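Side-chain contacts in putative TetR-family transcriptional regulator (Bordetella parapertussis 12822, PDB 3CCY), which probably binds cis-regulatory DNA as a helix-turn-helix transcription factor and regulates, most likely represses, the genes it controls: residues T114-D117 with A118-E121; R188-Q191 with L192-G196. All blocks are in the same frame, centred on the assembly; numbering follows the deposited sequence.

Contact 1 (T114-D117 with A118-E121)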
loop_
_atom_site.group_PDB
_atom_site.type_symbol
_atom_site.label_atom_id
_atom_site.label_comp_id
_atom_site.label_asym_id
_atom_site.label_seq_id
_atom_site.Cartn_x
_atom_site.Cartn_y
_atom_site.Cartn_z
ATOM N N THR A 114 3.115 1.615 -7.707
ATOM C CA THR A 114 2.940 3.053 -7.438
ATOM C C THR A 114 2.672 3.950 -8.652
ATOM O O THR A 114 2.053 5.008 -8.511
ATOM C CB THR A 114 4.169 3.599 -6.626
ATOM O OG1 THR A 114 3.941 3.415 -5.221
ATOM C CG2 THR A 114 4.467 5.082 -6.914
ATOM N N CYS A 115 3.144 3.544 -9.833
ATOM C CA CYS A 115 3.244 4.469 -10.982
ATOM C C CYS A 115 2.394 4.128 -12.207
ATOM O O CYS A 115 2.432 4.847 -13.208
ATOM C CB CYS A 115 4.701 4.615 -11.413
ATOM S SG CYS A 115 5.670 5.764 -10.438
ATOM N N LEU A 116 1.643 3.034 -12.131
ATOM C CA LEU A 116 0.825 2.577 -13.247
ATOM C C LEU A 116 -0.090 3.653 -13.873
ATOM O O LEU A 116 -0.317 3.639 -15.084
ATOM C CB LEU A 116 0.023 1.337 -12.830
ATOM C CG LEU A 116 -0.685 0.542 -13.928
ATOM C CD1 LEU A 116 0.275 0.154 -15.042
ATOM C CD2 LEU A 116 -1.328 -0.686 -13.342
ATOM N N ASP A 117 -0.592 4.590 -13.064
ATOM C CA ASP A 117 -1.535 5.605 -13.562
ATOM C C ASP A 117 -0.897 6.645 -14.479
ATOM O O ASP A 117 -1.584 7.258 -15.306
ATOM C CB ASP A 117 -2.314 6.284 -12.419
ATOM C CG ASP A 117 -1.408 6.864 -11.342
ATOM O OD1 ASP A 117 -0.564 6.111 -10.794
ATOM O OD2 ASP A 117 -1.564 8.068 -11.024
ATOM N N ALA A 118 0.415 6.833 -14.343
ATOM C CA ALA A 118 1.143 7.807 -15.155
ATOM C C ALA A 118 1.085 7.483 -16.650
ATOM O O ALA A 118 1.394 8.328 -17.487
ATOM C CB ALA A 118 2.580 7.911 -14.682
ATOM N N LEU A 119 0.675 6.258 -16.970
ATOM C CA LEU A 119 0.558 5.796 -18.353
ATOM C C LEU A 119 -0.782 6.203 -18.996
ATOM O O LEU A 119 -1.703 6.603 -18.276
ATOM C CB LEU A 119 0.754 4.276 -18.409
ATOM C CG LEU A 119 2.188 3.807 -18.148
ATOM C CD1 LEU A 119 2.275 2.301 -18.185
ATOM C CD2 LEU A 119 3.166 4.436 -19.156
ATOM N N PRO A 120 -0.879 6.141 -20.351
ATOM C CA PRO A 120 -2.147 6.295 -21.099
ATOM C C PRO A 120 -3.256 5.297 -20.697
ATOM O O PRO A 120 -3.428 5.012 -19.509
ATOM C CB PRO A 120 -1.726 6.072 -22.561
ATOM C CG PRO A 120 -0.286 6.395 -22.598
ATOM C CD PRO A 120 0.268 5.979 -21.268
ATOM N N GLU A 121 -4.009 4.786 -21.672
ATOM C CA GLU A 121 -5.123 3.886 -21.364
ATOM C C GLU A 121 -4.939 2.465 -21.861
ATOM O O GLU A 121 -5.189 1.514 -21.120
ATOM C CB GLU A 121 -6.464 4.459 -21.838
ATOM C CG GLU A 121 -7.053 5.503 -20.890
ATOM C CD GLU A 121 -6.921 5.113 -19.418
ATOM O OE1 GLU A 121 -6.117 5.758 -18.707
ATOM O OE2 GLU A 121 -7.607 4.158 -18.979
#
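C115 and A118 meet through their backbones: the amide of A118 gives its hydrogen to the carbonyl oxygen of C115, with A118 N and C115 O 3.0 Å apart and an angle of 149° at the hydrogen. The donor stands above the carbonyl plane, 46° out of it, and the angle at the oxygen is well bent, the steep approach expected of an i to i+3 bond in a 3-10 turn. The same spacing recurs one residue on, where L119 N reaches L116 O at 3.4 Å, a weak bond although it is fairly straight. Two i+3 steps in succession show the main chain winding more tightly as helix 87-115 gives way to the loop before helix 122-145. The carbonyl oxygen of D117 accepts a hydrogen bond from NH1 of R124, and NH2 of that guanidinium pairs in a salt bridge with E121 OE1. D117 itself holds CG between the backbone N and the carbonyl carbon (chi1 54°), which sets CG 3.5 Å from A118 N, an approach without a hydrogen bond from the carboxylate. On the apolar side, L116 CD1 and L119 CD1 come within 4.3 Å, a loose methyl contact. Both leucines continue onto L127 of helix 122-145, while A118 and L119 also touch L62 of helix 58-81, which places the turn between two helices. Since R124 serves both the D117 carbonyl and the E121 carboxylate, the polar chemistry ties the end of the turn to the first turn of helix 122-145, while one ordinary and one weak backbone bond hold the turn internally.

Contact 2 (R188-Q191 with L192-G196)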
loop_
_atom_site.group_PDB
_atom_site.type_symbol
_atom_site.label_atom_id
_atom_site.label_comp_id
_atom_site.label_asym_id
_atom_site.label_seq_id
_atom_site.Cartn_x
_atom_site.Cartn_y
_atom_site.Cartn_z
ATOM N N ARG A 188 7.068 -15.961 8.028
ATOM C CA ARG A 188 6.219 -15.277 9.001
ATOM C C ARG A 188 4.861 -14.871 8.408
ATOM O O ARG A 188 3.828 -15.116 9.021
ATOM C CB ARG A 188 6.891 -13.993 9.474
ATOM C CG ARG A 188 6.148 -13.310 10.690
ATOM C CD ARG A 188 6.359 -14.150 11.903
ATOM N NE ARG A 188 5.975 -13.495 13.157
ATOM C CZ ARG A 188 6.253 -14.010 14.350
ATOM N NH1 ARG A 188 6.925 -15.152 14.420
ATOM N NH2 ARG A 188 5.864 -13.408 15.451
ATOM N N THR A 189 4.886 -14.167 7.277
ATOM C CA THR A 189 3.668 -13.773 6.530
ATOM C C THR A 189 2.717 -14.970 6.266
ATOM O O THR A 189 1.508 -14.917 6.528
ATOM C CB THR A 189 4.064 -13.117 5.204
ATOM O OG1 THR A 189 4.869 -11.968 5.501
ATOM C CG2 THR A 189 2.825 -12.704 4.379
ATOM N N VAL A 190 3.277 -16.055 5.787
ATOM C CA VAL A 190 2.495 -17.270 5.572
ATOM C C VAL A 190 1.973 -17.933 6.845
ATOM O O VAL A 190 0.798 -18.328 6.888
ATOM C CB VAL A 190 3.309 -18.283 4.733
ATOM C CG1 VAL A 190 2.579 -19.629 4.611
ATOM C CG2 VAL A 190 3.556 -17.705 3.343
ATOM N N GLN A 191 2.828 -18.090 7.866
ATOM C CA GLN A 191 2.362 -18.646 9.154
ATOM C C GLN A 191 1.167 -17.797 9.695
ATOM O O GLN A 191 0.152 -18.337 10.134
ATOM C CB GLN A 191 3.531 -18.685 10.210
ATOM C CG GLN A 191 4.677 -19.711 9.865
ATOM C CD GLN A 191 6.048 -19.393 10.577
ATOM O OE1 GLN A 191 6.134 -18.514 11.484
ATOM N NE2 GLN A 191 7.126 -20.095 10.137
ATOM N N LEU A 192 1.327 -16.470 9.698
ATOM C CA LEU A 192 0.292 -15.569 10.203
ATOM C C LEU A 192 -0.993 -15.705 9.379
ATOM O O LEU A 192 -2.094 -15.911 9.951
ATOM C CB LEU A 192 0.779 -14.109 10.167
ATOM C CG LEU A 192 1.848 -13.635 11.167
ATOM C CD1 LEU A 192 2.524 -12.350 10.633
ATOM C CD2 LEU A 192 1.217 -13.341 12.531
ATOM N N PHE A 193 -0.864 -15.561 8.059
ATOM C CA PHE A 193 -2.038 -15.577 7.152
ATOM C C PHE A 193 -2.770 -16.930 7.204
ATOM O O PHE A 193 -3.970 -16.954 7.337
ATOM C CB PHE A 193 -1.682 -15.238 5.685
ATOM C CG PHE A 193 -2.921 -15.091 4.800
ATOM C CD1 PHE A 193 -3.731 -13.970 4.911
ATOM C CD2 PHE A 193 -3.294 -16.098 3.925
ATOM C CE1 PHE A 193 -4.901 -13.834 4.136
ATOM C CE2 PHE A 193 -4.458 -15.964 3.155
ATOM C CZ PHE A 193 -5.247 -14.832 3.276
ATOM N N LEU A 194 -2.035 -18.043 7.115
ATOM C CA LEU A 194 -2.651 -19.377 7.097
ATOM C C LEU A 194 -3.128 -19.882 8.460
ATOM O O LEU A 194 -4.197 -20.474 8.572
ATOM C CB LEU A 194 -1.688 -20.423 6.487
ATOM C CG LEU A 194 -1.363 -20.213 4.998
ATOM C CD1 LEU A 194 -0.632 -21.442 4.484
ATOM C CD2 LEU A 194 -2.596 -19.918 4.115
ATOM N N ASP A 195 -2.322 -19.668 9.489
ATOM C CA ASP A 195 -2.601 -20.284 10.788
ATOM C C ASP A 195 -2.975 -19.298 11.898
ATOM O O ASP A 195 -3.510 -19.700 12.956
ATOM C CB ASP A 195 -1.434 -21.212 11.180
ATOM C CG ASP A 195 -1.349 -22.444 10.252
ATOM O OD1 ASP A 195 -2.284 -23.282 10.285
ATOM O OD2 ASP A 195 -0.391 -22.567 9.469
ATOM N N GLY A 196 -2.747 -18.003 11.656
ATOM C CA GLY A 196 -3.271 -16.999 12.585
ATOM C C GLY A 196 -2.307 -16.537 13.645
ATOM O O GLY A 196 -1.550 -17.320 14.198
HETATM O O HOH W 1 0.487 -18.985 13.122
#
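R188 carries CG anti to its amide nitrogen (chi1 -171°) and L192 carries CG anti to its carbonyl carbon (chi1 -72°), and this pairing brings R188 CG to 3.7 Å from L192 CD1, the two side chains crossing at a slant. That contact belongs to one of two modelled L192 conformers and is therefore provisional. The arginine chain then bends at chi2, and its NE forms a salt bridge with D159 of the second subunit. The firmer apolar pair is V190 and L194, which lie alongside each other and point the same way, V190 CG1 resting 3.7 Å from L194 CD1. Beneath these i to i+4 contacts runs the regular bonding of an alpha-helix, the last turns of helix 182-195. L192 N lies 2.9 Å from R188 O in a nearly straight bond, and F193 and L194 repeat the pattern to T189 and V190. Such a helix near the end of the C-terminal domain commonly takes part in TetR-family dimerisation, and here it meets the second subunit directly: the F193 ring meets the ring of Y197 of the second subunit with planes about 15° apart, while within its own chain it stands edge-to-face with F163. At the helix end, Q191 O receives D195 N at 2.9 Å and, more weakly, G196 N at 3.3 Å. A water 3.1 Å from Q191 O donates to it and also to G196 O, so three donors converge on one carbonyl where G196 turns to positive phi. Helix 87-115 is joined twice, by V190 packing on F91, L92 and V95 and by a salt bridge from D195 OD2 to K88 NZ.

How the contacts relate
Contact 1 comes first along the chain and closes before contact 2 opens. Their centres are 32 Å apart and their nearest atoms about 19 Å, so they do not touch, and they lie on opposite sides of the chain's centre. Both fall within the tetracyclin repressor-like C-terminal domain. Helix 87-115 joins the two: it ends in contact 1, whereas residues near its start, including K88 and F91, meet contact 2. Helix 122-145 likewise has L127 near contact 1 and L142 near contact 2. Contact 1 faces L62 of helix 58-81, whereas contact 2 reaches the second subunit, so the shared helices span the distance from that helix to the dimer interface.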